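Heat shock protein-related protein (Deinococcus radiodurans, PDB 4FEI) probably acts as a small heat shock protein, a stress-response chaperone, and is represented here by its alpha-crystallin domain. Local coordinates at residues A9-A14 / A68-V73; T31-E36 / T42-R47; P48-E51 / E57-S60. One frame throughout, in Å; residues are numbered along the deposited sequence.

Interaction 1. Residues A9-A14 / A68-V73; sequences ADWRDA and AFPEPV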
ATOM      1  N   ALA A   9       4.250   5.991  -7.040  1.00 16.60           N
ATOM      2  CA  ALA A   9       3.300   6.839  -7.832  1.00 16.63           C
ATOM      3  C   ALA A   9       3.240   6.435  -9.327  1.00 16.81           C
ATOM      4  O   ALA A   9       4.256   6.200  -9.963  1.00 16.98           O
ATOM      5  CB  ALA A   9       3.673   8.301  -7.729  1.00 16.62           C
ATOM      6  N   ASP A  10       2.036   6.367  -9.865  1.00 16.91           N
ATOM      7  CA  ASP A  10       1.804   6.158 -11.285  1.00 17.16           C
ATOM      8  C   ASP A  10       1.059   7.365 -11.855  1.00 17.31           C
ATOM      9  O   ASP A  10       0.226   7.966 -11.189  1.00 17.23           O
ATOM     10  CB  ASP A  10       0.890   4.927 -11.504  1.00 17.27           C
ATOM     11  CG  ASP A  10       1.640   3.598 -11.402  1.00 17.27           C
ATOM     12  OD1 ASP A  10       2.891   3.617 -11.328  1.00 17.35           O
ATOM     13  OD2 ASP A  10       0.963   2.555 -11.400  1.00 17.35           O
ATOM     14  N   TRP A  11       1.330   7.667 -13.107  1.00 17.60           N
ATOM     15  CA  TRP A  11       0.504   8.562 -13.904  1.00 17.89           C
ATOM     16  C   TRP A  11      -0.187   7.773 -15.011  1.00 18.46           C
ATOM     17  O   TRP A  11       0.447   7.123 -15.826  1.00 18.87           O
ATOM     18  CB  TRP A  11       1.358   9.665 -14.513  1.00 18.11           C
ATOM     19  CG  TRP A  11       1.798  10.693 -13.468  1.00 18.01           C
ATOM     20  CD1 TRP A  11       3.031  10.787 -12.874  1.00 17.98           C
ATOM     21  CD2 TRP A  11       1.004  11.767 -12.931  1.00 17.81           C
ATOM     22  NE1 TRP A  11       3.039  11.858 -11.976  1.00 19.65           N
ATOM     23  CE2 TRP A  11       1.806  12.462 -11.990  1.00 18.30           C
ATOM     24  CE3 TRP A  11      -0.294  12.212 -13.161  1.00 18.01           C
ATOM     25  CZ2 TRP A  11       1.350  13.593 -11.296  1.00 17.84           C
ATOM     26  CZ3 TRP A  11      -0.769  13.325 -12.447  1.00 18.14           C
ATOM     27  CH2 TRP A  11       0.051  13.997 -11.527  1.00 18.00           C
ATOM     28  N   ARG A  12      -1.508   7.794 -14.999  1.00 18.76           N
ATOM     29  CA  ARG A  12      -2.286   7.077 -16.012  1.00 19.29           C
ATOM     30  C   ARG A  12      -2.942   8.090 -16.955  1.00 19.91           C
ATOM     31  O   ARG A  12      -3.480   9.117 -16.520  1.00 20.55           O
ATOM     32  CB  ARG A  12      -3.344   6.185 -15.345  1.00 18.98           C
ATOM     33  CG  ARG A  12      -4.322   5.491 -16.325  1.00 19.74           C
ATOM     34  CD  ARG A  12      -5.348   4.653 -15.568  1.00 20.46           C
ATOM     35  NE  ARG A  12      -6.120   5.408 -14.555  1.00 21.48           N
ATOM     36  CZ  ARG A  12      -6.753   4.850 -13.515  1.00 21.78           C
ATOM     37  NH1 ARG A  12      -6.690   3.516 -13.318  1.00 21.95           N
ATOM     38  NH2 ARG A  12      -7.436   5.620 -12.651  1.00 21.04           N
ATOM     39  N   ASP A  13      -2.845   7.801 -18.246  1.00 20.44           N
ATOM     40  CA  ASP A  13      -3.480   8.594 -19.256  1.00 21.44           C
ATOM     41  C   ASP A  13      -4.908   8.103 -19.322  1.00 21.85           C
ATOM     42  O   ASP A  13      -5.160   6.997 -19.765  1.00 22.25           O
ATOM     43  CB  ASP A  13      -2.754   8.368 -20.583  1.00 22.23           C
ATOM     44  CG  ASP A  13      -3.403   9.086 -21.755  1.00 23.90           C
ATOM     45  OD1 ASP A  13      -4.277   9.961 -21.540  1.00 24.99           O
ATOM     46  OD2 ASP A  13      -3.029   8.753 -22.915  1.00 25.91           O
ATOM     47  N   ALA A  14      -5.845   8.922 -18.866  1.00 22.21           N
ATOM     48  CA  ALA A  14      -7.266   8.591 -18.983  1.00 22.46           C
ATOM     49  C   ALA A  14      -7.975   9.518 -20.010  1.00 23.73           C
ATOM     50  O   ALA A  14      -9.075  10.044 -19.752  1.00 24.67           O
ATOM     51  CB  ALA A  14      -7.920   8.668 -17.642  1.00 22.09           C
ATOM     52  N   ALA A  68       5.796  16.193 -10.835  1.00 17.53           N
ATOM     53  CA  ALA A  68       5.552  17.079 -11.993  1.00 18.22           C
ATOM     54  C   ALA A  68       4.517  16.432 -12.861  1.00 18.26           C
ATOM     55  O   ALA A  68       4.588  15.203 -13.081  1.00 19.50           O
ATOM     56  CB  ALA A  68       6.843  17.268 -12.797  1.00 19.29           C
ATOM     57  N   PHE A  69       3.549  17.214 -13.344  1.00 18.58           N
ATOM     58  CA  PHE A  69       2.550  16.685 -14.305  1.00 18.63           C
ATOM     59  C   PHE A  69       3.230  16.265 -15.616  1.00 19.18           C
ATOM     60  O   PHE A  69       3.957  17.046 -16.203  1.00 20.05           O
ATOM     61  CB  PHE A  69       1.472  17.712 -14.626  1.00 18.50           C
ATOM     62  CG  PHE A  69       0.627  18.106 -13.452  1.00 18.43           C
ATOM     63  CD1 PHE A  69       0.717  19.399 -12.899  1.00 18.47           C
ATOM     64  CD2 PHE A  69      -0.278  17.207 -12.912  1.00 18.81           C
ATOM     65  CE1 PHE A  69      -0.066  19.760 -11.804  1.00 19.29           C
ATOM     66  CE2 PHE A  69      -1.087  17.559 -11.813  1.00 19.87           C
ATOM     67  CZ  PHE A  69      -0.982  18.842 -11.262  1.00 19.25           C
ATOM     68  N   PRO A  70       2.985  15.030 -16.070  1.00 19.54           N
ATOM     69  CA  PRO A  70       3.564  14.539 -17.348  1.00 20.97           C
ATOM     70  C   PRO A  70       2.938  15.259 -18.523  1.00 22.41           C
ATOM     71  O   PRO A  70       3.510  15.267 -19.615  1.00 23.77           O
ATOM     72  CB  PRO A  70       3.141  13.039 -17.396  1.00 20.53           C
ATOM     73  CG  PRO A  70       2.728  12.705 -15.976  1.00 19.23           C
ATOM     74  CD  PRO A  70       2.196  13.989 -15.379  1.00 18.71           C
ATOM     75  N   GLU A  71       1.754  15.832 -18.279  1.00 23.02           N
ATOM     76  CA  GLU A  71       0.948  16.523 -19.288  1.00 24.54           C
ATOM     77  C   GLU A  71       0.346  17.753 -18.613  1.00 24.70           C
ATOM     78  O   GLU A  71      -0.099  17.655 -17.476  1.00 23.91           O
ATOM     79  CB  GLU A  71      -0.183  15.591 -19.708  1.00 25.19           C
ATOM     80  CG  GLU A  71      -0.432  15.518 -21.172  1.00 29.02           C
ATOM     81  CD  GLU A  71       0.587  14.628 -21.867  1.00 33.09           C
ATOM     82  OE1 GLU A  71       1.691  15.160 -22.211  1.00 34.89           O
ATOM     83  OE2 GLU A  71       0.262  13.412 -22.087  1.00 34.21           O
ATOM     84  N   PRO A  72       0.307  18.911 -19.312  1.00 26.71           N
ATOM     85  CA  PRO A  72      -0.355  20.096 -18.739  1.00 26.89           C
ATOM     86  C   PRO A  72      -1.847  19.859 -18.428  1.00 27.00           C
ATOM     87  O   PRO A  72      -2.556  19.248 -19.216  1.00 27.98           O
ATOM     88  CB  PRO A  72      -0.147  21.177 -19.808  1.00 28.37           C
ATOM     89  CG  PRO A  72       0.187  20.391 -21.086  1.00 29.73           C
ATOM     90  CD  PRO A  72       0.929  19.196 -20.622  1.00 28.18           C
ATOM     91  N   VAL A  73      -2.298  20.331 -17.268  1.00 26.54           N
ATOM     92  CA  VAL A  73      -3.692  20.170 -16.846  1.00 27.11           C
ATOM     93  C   VAL A  73      -4.378  21.515 -16.633  1.00 28.70           C
ATOM     94  O   VAL A  73      -3.709  22.524 -16.409  1.00 28.65           O
ATOM     95  CB  VAL A  73      -3.828  19.308 -15.548  1.00 26.02           C
ATOM     96  CG1 VAL A  73      -3.242  17.897 -15.755  1.00 24.35           C
ATOM     97  CG2 VAL A  73      -3.163  19.996 -14.347  1.00 25.03           C
TER
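The carbonyl oxygen of A68 accepts a hydrogen bond from R55 NH1 of the second subunit and lies 3.8 Å from W11 NE1, approaching the indole obliquely. The main contact across the segments is apolar and centres on W11. P70 lies over one face of the indole, the two side chains crossing at about a right angle. Its CG sits 3.6 Å from the centroid of the five-membered ring, 21° off the normal, in a CH-pi contact. P70 CD rides 3.5 Å above the ring plane. Farther out, W11 CH2 meets F69 CD2 at 3.5 Å. These two rings are inclined at 65°, with 5.6 Å between the centroids of the F69 ring and the six-membered W11 ring. With CG of W11 anti to its carbonyl carbon (chi1 -73°), the indole reaches across to the loop, and F69 continues the apolar cluster to F91, whose ring it meets edge-to-face. D10 and W11 also pair with an antiparallel strand of the second subunit. A loop closing over an edge strand that is extended by a partner's strand fits the alpha-crystallin beta sandwich and the strand-exchange dimers of bacterial small heat shock proteins.

Interaction 2. Residues T31-E36 / T42-R47; sequences TLALAE and TVSGER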
ATOM      1  N   THR A  31      -4.763  13.239   7.460  1.00 19.40           N
ATOM      2  CA  THR A  31      -3.451  13.932   7.357  1.00 18.75           C
ATOM      3  C   THR A  31      -3.059  14.202   5.875  1.00 18.19           C
ATOM      4  O   THR A  31      -2.107  14.919   5.594  1.00 18.40           O
ATOM      5  CB  THR A  31      -2.286  13.106   7.972  1.00 18.68           C
ATOM      6  OG1 THR A  31      -2.172  11.850   7.258  1.00 18.27           O
ATOM      7  CG2 THR A  31      -2.488  12.869   9.516  1.00 19.18           C
ATOM      8  N   LEU A  32      -3.773  13.578   4.952  1.00 17.94           N
ATOM      9  CA  LEU A  32      -3.552  13.748   3.528  1.00 17.62           C
ATOM     10  C   LEU A  32      -3.811  15.190   3.078  1.00 17.59           C
ATOM     11  O   LEU A  32      -4.852  15.766   3.345  1.00 18.14           O
ATOM     12  CB  LEU A  32      -4.464  12.776   2.761  1.00 17.72           C
ATOM     13  CG  LEU A  32      -4.079  11.310   2.694  1.00 17.73           C
ATOM     14  CD1 LEU A  32      -5.244  10.462   2.144  1.00 17.67           C
ATOM     15  CD2 LEU A  32      -2.793  11.129   1.857  1.00 17.17           C
ATOM     16  N   ALA A  33      -2.848  15.775   2.402  1.00 17.65           N
ATOM     17  CA  ALA A  33      -3.007  17.096   1.813  1.00 18.00           C
ATOM     18  C   ALA A  33      -2.488  17.061   0.383  1.00 17.84           C
ATOM     19  O   ALA A  33      -1.506  16.362   0.097  1.00 17.52           O
ATOM     20  CB  ALA A  33      -2.279  18.193   2.646  1.00 17.71           C
ATOM     21  N   LEU A  34      -3.155  17.822  -0.489  1.00 18.13           N
ATOM     22  CA  LEU A  34      -2.867  17.854  -1.924  1.00 18.44           C
ATOM     23  C   LEU A  34      -2.894  19.319  -2.387  1.00 18.94           C
ATOM     24  O   LEU A  34      -3.869  20.031  -2.154  1.00 19.19           O
ATOM     25  CB  LEU A  34      -3.941  17.086  -2.698  1.00 18.61           C
ATOM     26  CG  LEU A  34      -4.017  15.578  -2.968  1.00 19.93           C
ATOM     27  CD1 LEU A  34      -2.810  15.139  -3.794  1.00 20.45           C
ATOM     28  CD2 LEU A  34      -4.134  14.753  -1.735  1.00 21.86           C
ATOM     29  N   ALA A  35      -1.822  19.768  -3.027  1.00 25.03           N
ATOM     30  CA  ALA A  35      -1.720  21.149  -3.507  1.00 27.63           C
ATOM     31  C   ALA A  35      -1.068  21.197  -4.890  1.00 26.73           C
ATOM     32  O   ALA A  35      -0.053  20.564  -5.129  1.00 24.22           O
ATOM     33  CB  ALA A  35      -0.946  22.046  -2.495  1.00 27.89           C
ATOM     34  N   GLU A  36      -1.657  21.957  -5.797  1.00 29.49           N
ATOM     35  CA  GLU A  36      -1.095  22.087  -7.126  1.00 30.25           C
ATOM     36  C   GLU A  36      -0.575  23.501  -7.351  1.00 34.34           C
ATOM     37  O   GLU A  36      -1.314  24.460  -7.254  1.00 38.18           O
ATOM     38  CB  GLU A  36      -2.091  21.622  -8.212  1.00 30.94           C
ATOM     39  CG  GLU A  36      -3.408  22.365  -8.260  1.00 36.36           C
ATOM     40  CD  GLU A  36      -4.389  21.844  -9.303  1.00 39.62           C
ATOM     41  OE1 GLU A  36      -3.968  21.622 -10.472  1.00 39.89           O
ATOM     42  OE2 GLU A  36      -5.598  21.697  -8.952  1.00 44.57           O
ATOM     43  N   THR A  42       1.861  18.493  -5.185  1.00 21.24           N
ATOM     44  CA  THR A  42       2.492  18.145  -3.917  1.00 20.78           C
ATOM     45  C   THR A  42       1.534  17.331  -3.095  1.00 19.61           C
ATOM     46  O   THR A  42       0.400  17.740  -2.897  1.00 19.47           O
ATOM     47  CB  THR A  42       3.042  19.352  -3.151  1.00 22.10           C
ATOM     48  OG1 THR A  42       3.920  20.097  -4.022  1.00 24.39           O
ATOM     49  CG2 THR A  42       3.798  18.873  -1.893  1.00 21.44           C
ATOM     50  N   VAL A  43       1.988  16.144  -2.688  1.00 19.84           N
ATOM     51  CA  VAL A  43       1.173  15.249  -1.869  1.00 20.59           C
ATOM     52  C   VAL A  43       1.912  15.000  -0.553  1.00 20.46           C
ATOM     53  O   VAL A  43       3.124  14.693  -0.557  1.00 21.47           O
ATOM     54  CB  VAL A  43       0.921  13.841  -2.549  1.00 22.62           C
ATOM     55  CG1 VAL A  43      -0.133  13.107  -1.777  1.00 25.66           C
ATOM     56  CG2 VAL A  43       0.461  13.980  -3.944  1.00 23.42           C
ATOM     57  N   SER A  44       1.187  15.099   0.557  1.00 20.22           N
ATOM     58  CA  SER A  44       1.733  14.825   1.865  1.00 19.96           C
ATOM     59  C   SER A  44       0.718  14.083   2.699  1.00 20.99           C
ATOM     60  O   SER A  44      -0.462  14.134   2.428  1.00 21.86           O
ATOM     61  CB  SER A  44       2.185  16.132   2.550  1.00 19.56           C
ATOM     62  OG  SER A  44       1.080  17.013   2.726  1.00 19.34           O
ATOM     63  N   GLY A  45       1.199  13.355   3.703  1.00 22.18           N
ATOM     64  CA  GLY A  45       0.353  12.642   4.647  1.00 24.06           C
ATOM     65  C   GLY A  45       1.197  11.876   5.635  1.00 25.50           C
ATOM     66  O   GLY A  45       2.412  12.073   5.694  1.00 25.17           O
ATOM     67  N   GLU A  46       0.565  10.953   6.384  1.00 20.15           N
ATOM     68  CA  GLU A  46       1.244  10.263   7.452  1.00 20.57           C
ATOM     69  C   GLU A  46       0.601   8.911   7.732  1.00 19.44           C
ATOM     70  O   GLU A  46      -0.609   8.742   7.572  1.00 19.94           O
ATOM     71  CB  GLU A  46       1.172  11.135   8.705  1.00 23.89           C
ATOM     72  CG  GLU A  46       1.876  10.580   9.930  1.00 26.90           C
ATOM     73  CD  GLU A  46       1.732  11.455  11.156  1.00 33.53           C
ATOM     74  OE1 GLU A  46       2.346  11.139  12.217  1.00 39.96           O
ATOM     75  OE2 GLU A  46       1.008  12.448  11.085  1.00 37.47           O
ATOM     76  N   ARG A  47       1.408   7.949   8.178  1.00 18.93           N
ATOM     77  CA  ARG A  47       0.872   6.765   8.825  1.00 19.54           C
ATOM     78  C   ARG A  47       1.646   6.461  10.116  1.00 20.57           C
ATOM     79  O   ARG A  47       2.851   6.672  10.169  1.00 20.39           O
ATOM     80  CB  ARG A  47       0.772   5.552   7.876  1.00 18.65           C
ATOM     81  CG  ARG A  47       2.040   4.764   7.655  1.00 18.35           C
ATOM     82  CD  ARG A  47       1.669   3.463   6.933  1.00 19.98           C
ATOM     83  NE  ARG A  47       2.791   2.699   6.412  1.00 20.76           N
ATOM     84  CZ  ARG A  47       2.664   1.572   5.703  1.00 24.94           C
ATOM     85  NH1 ARG A  47       1.461   1.052   5.472  1.00 26.42           N
ATOM     86  NH2 ARG A  47       3.742   0.910   5.269  1.00 27.87           N
TER
HETATM   87  O   HOH W   1      -0.052  16.501   5.324  1.00 28.32           O
HETATM   88  O   HOH W   2       0.611  18.287   0.432  1.00 17.42           O
HETATM   89  O   HOH W   3       2.716  21.990  -5.735  1.00 43.39           O
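L34 and V43 lie side by side and point the same way, with L34 CD1 3.5 Å from V43 CG2. Their pair is non-hydrogen-bonded, and on this face V43 also meets F63 while L34 reaches L87 and V89 of the other sheet. The opposite face carries A33 and S44, then A35 and T42, each pair joined by two N-H...O bonds, the shortest from T42 N to A35 O at 2.8 Å. This is the antiparallel hairpin of strands 33-37 and 40-47 in one sheet of the alpha-crystallin sandwich, its inner side apolar and its outer side hydrated. S44 OG, placed between its backbone N and carbonyl carbon (chi1 61°), binds a water at 2.9 Å that donates to T31 O, while another water joins T42 OG1 to A35 O. T31 and E46 cross at about a right angle, T31 OG1 lying 3.7 Å from E46 CB and T31 CG2 near E46 OE2. T31 OG1 receives a weak, bent bond from E46 N (3.0 Å, 123°) and is also hydrogen-bonded to D28 O. A valine here would probably cost D28 O its hydroxyl partner and E46 N its weak one, though E46 and D28 would keep their backbone bond.

Interaction 3. Residues P48-E51 / E57-S60; sequences PGTE and ERPS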
ATOM      1  N   PRO A  48       0.937   5.978  11.157  1.00 22.75           N
ATOM      2  CA  PRO A  48       1.597   5.681  12.432  1.00 24.60           C
ATOM      3  C   PRO A  48       2.642   4.559  12.312  1.00 22.90           C
ATOM      4  O   PRO A  48       2.499   3.640  11.490  1.00 22.21           O
ATOM      5  CB  PRO A  48       0.426   5.249  13.360  1.00 27.95           C
ATOM      6  CG  PRO A  48      -0.655   4.773  12.442  1.00 27.58           C
ATOM      7  CD  PRO A  48      -0.507   5.660  11.186  1.00 24.93           C
ATOM      8  N   GLY A  49       3.683   4.628  13.128  1.00 24.27           N
ATOM      9  CA  GLY A  49       4.607   3.519  13.251  1.00 23.50           C
ATOM     10  C   GLY A  49       3.946   2.345  13.956  1.00 24.46           C
ATOM     11  O   GLY A  49       3.143   2.501  14.886  1.00 26.76           O
ATOM     12  N   THR A  50       4.309   1.145  13.553  1.00 23.79           N
ATOM     13  CA  THR A  50       3.752  -0.056  14.189  1.00 24.98           C
ATOM     14  C   THR A  50       4.450  -0.323  15.510  1.00 26.21           C
ATOM     15  O   THR A  50       5.690  -0.232  15.588  1.00 26.96           O
ATOM     16  CB  THR A  50       3.871  -1.234  13.241  1.00 24.86           C
ATOM     17  OG1 THR A  50       3.392  -0.822  11.954  1.00 26.10           O
ATOM     18  CG2 THR A  50       3.054  -2.386  13.710  1.00 28.85           C
ATOM     19  N   GLU A  51       3.668  -0.608  16.551  1.00 29.48           N
ATOM     20  CA  GLU A  51       4.230  -0.796  17.900  1.00 33.22           C
ATOM     21  C   GLU A  51       4.845  -2.183  18.057  1.00 31.95           C
ATOM     22  O   GLU A  51       4.449  -3.106  17.358  1.00 31.89           O
ATOM     23  CB  GLU A  51       3.152  -0.596  18.977  1.00 38.63           C
ATOM     24  CG  GLU A  51       2.567   0.823  19.041  1.00 44.63           C
ATOM     25  CD  GLU A  51       3.415   1.806  19.881  1.00 50.80           C
ATOM     26  OE1 GLU A  51       3.838   2.840  19.312  1.00 50.65           O
ATOM     27  OE2 GLU A  51       3.657   1.535  21.102  1.00 57.18           O
ATOM     28  N   GLU A  57       9.902  -4.313   7.586  1.00 17.84           N
ATOM     29  CA  GLU A  57      10.238  -3.915   6.195  1.00 17.24           C
ATOM     30  C   GLU A  57       9.428  -2.663   5.787  1.00 16.57           C
ATOM     31  O   GLU A  57       9.840  -1.897   4.886  1.00 17.28           O
ATOM     32  CB  GLU A  57       9.914  -5.037   5.205  1.00 17.42           C
ATOM     33  CG  GLU A  57      10.696  -6.315   5.368  1.00 18.37           C
ATOM     34  CD  GLU A  57      10.172  -7.428   4.441  1.00 20.01           C
ATOM     35  OE1 GLU A  57       9.307  -7.133   3.584  1.00 20.09           O
ATOM     36  OE2 GLU A  57      10.614  -8.613   4.565  1.00 23.26           O
ATOM     37  N   ARG A  58       8.298  -2.452   6.461  1.00 15.66           N
ATOM     38  CA  ARG A  58       7.323  -1.458   6.059  1.00 15.39           C
ATOM     39  C   ARG A  58       7.734  -0.064   6.487  1.00 15.29           C
ATOM     40  O   ARG A  58       8.195   0.124   7.617  1.00 15.95           O
ATOM     41  CB  ARG A  58       5.965  -1.785   6.679  1.00 15.24           C
ATOM     42  CG  ARG A  58       5.331  -3.145   6.234  1.00 15.24           C
ATOM     43  CD  ARG A  58       3.842  -3.142   6.482  1.00 16.20           C
ATOM     44  NE  ARG A  58       3.582  -2.579   7.805  1.00 17.36           N
ATOM     45  CZ  ARG A  58       2.465  -1.956   8.170  1.00 17.66           C
ATOM     46  NH1 ARG A  58       2.362  -1.490   9.413  1.00 19.19           N
ATOM     47  NH2 ARG A  58       1.457  -1.802   7.309  1.00 19.18           N
ATOM     48  N   PRO A  59       7.543   0.941   5.593  1.00 15.11           N
ATOM     49  CA  PRO A  59       7.814   2.357   5.943  1.00 14.84           C
ATOM     50  C   PRO A  59       6.776   2.950   6.902  1.00 15.25           C
ATOM     51  O   PRO A  59       5.619   2.536   6.857  1.00 15.41           O
ATOM     52  CB  PRO A  59       7.704   3.085   4.599  1.00 15.11           C
ATOM     53  CG  PRO A  59       7.378   2.059   3.550  1.00 14.82           C
ATOM     54  CD  PRO A  59       6.967   0.801   4.234  1.00 14.77           C
ATOM     55  N   SER A  60       7.181   3.941   7.717  1.00 15.92           N
ATOM     56  CA  SER A  60       6.300   4.617   8.679  1.00 16.89           C
ATOM     57  C   SER A  60       6.480   6.117   8.612  1.00 17.37           C
ATOM     58  O   SER A  60       7.493   6.600   8.121  1.00 17.16           O
ATOM     59  CB  SER A  60       6.673   4.234  10.127  1.00 17.56           C
ATOM     60  OG  SER A  60       6.266   2.927  10.375  1.00 21.44           O
TER
HETATM   61  O   HOH W   4       6.558   0.918  11.680  1.00 27.45           O
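T50 and R58 supply the one direct hydrogen bond between the segments: R58 NH1 donates to T50 OG1 at 2.8 Å, a weak bond bent to 130° at the hydrogen. The hydroxyl comes in at the edge of the guanidinium, in its plane, and the two side chains cross at about a right angle. A bend at chi3 (-44°) carries the guanidinium of R58 round to that oxygen. Stronger partners hold R58 by its charge: in the second subunit, D23 takes a salt bridge from NH2 and D10 one from NE. Because R47 of the same chain also salt-bridges D23 of the second subunit, the two arginines gather round one carboxylate, which would be expected to offset their like charges. A water may bridge the segments: it accepts from T50 N at 2.9 Å, but its approach to S60 OG is too short to be trusted. The remaining contact is van der Waals, S60 OG lying 3.4 Å from G49 CA. The two segments draw together the ends of the excursion that carries strand 53-56 and that leaves strand 40-47 at P48. S60 bonds through its backbone to G3 in the short parallel pairing of strands 3-4 and 59-60, just ahead of strand 62-68.

Overall arrangement
Along the chain, interaction 1 closes a long loop within which interactions 2 and 3 follow in series. Interaction 2 lies in the three-stranded sheet; interaction 1 joins the edge strand 9-14 of the four-stranded sheet to the loop leaving strand 62-68. Their centres are about 17 Å apart and they touch where F69 CZ packs near E36 OE1. Interaction 3, its centre about 18 Å from that of interaction 2, is linked to it by R47, at the end of strand 40-47, whose NE probably bonds P59 O. The centres of interactions 1 and 3 are about 29 Å apart within the subunit, yet R58 reaches D10 of the second subunit, tying the protruding loop to the partner's edge strand.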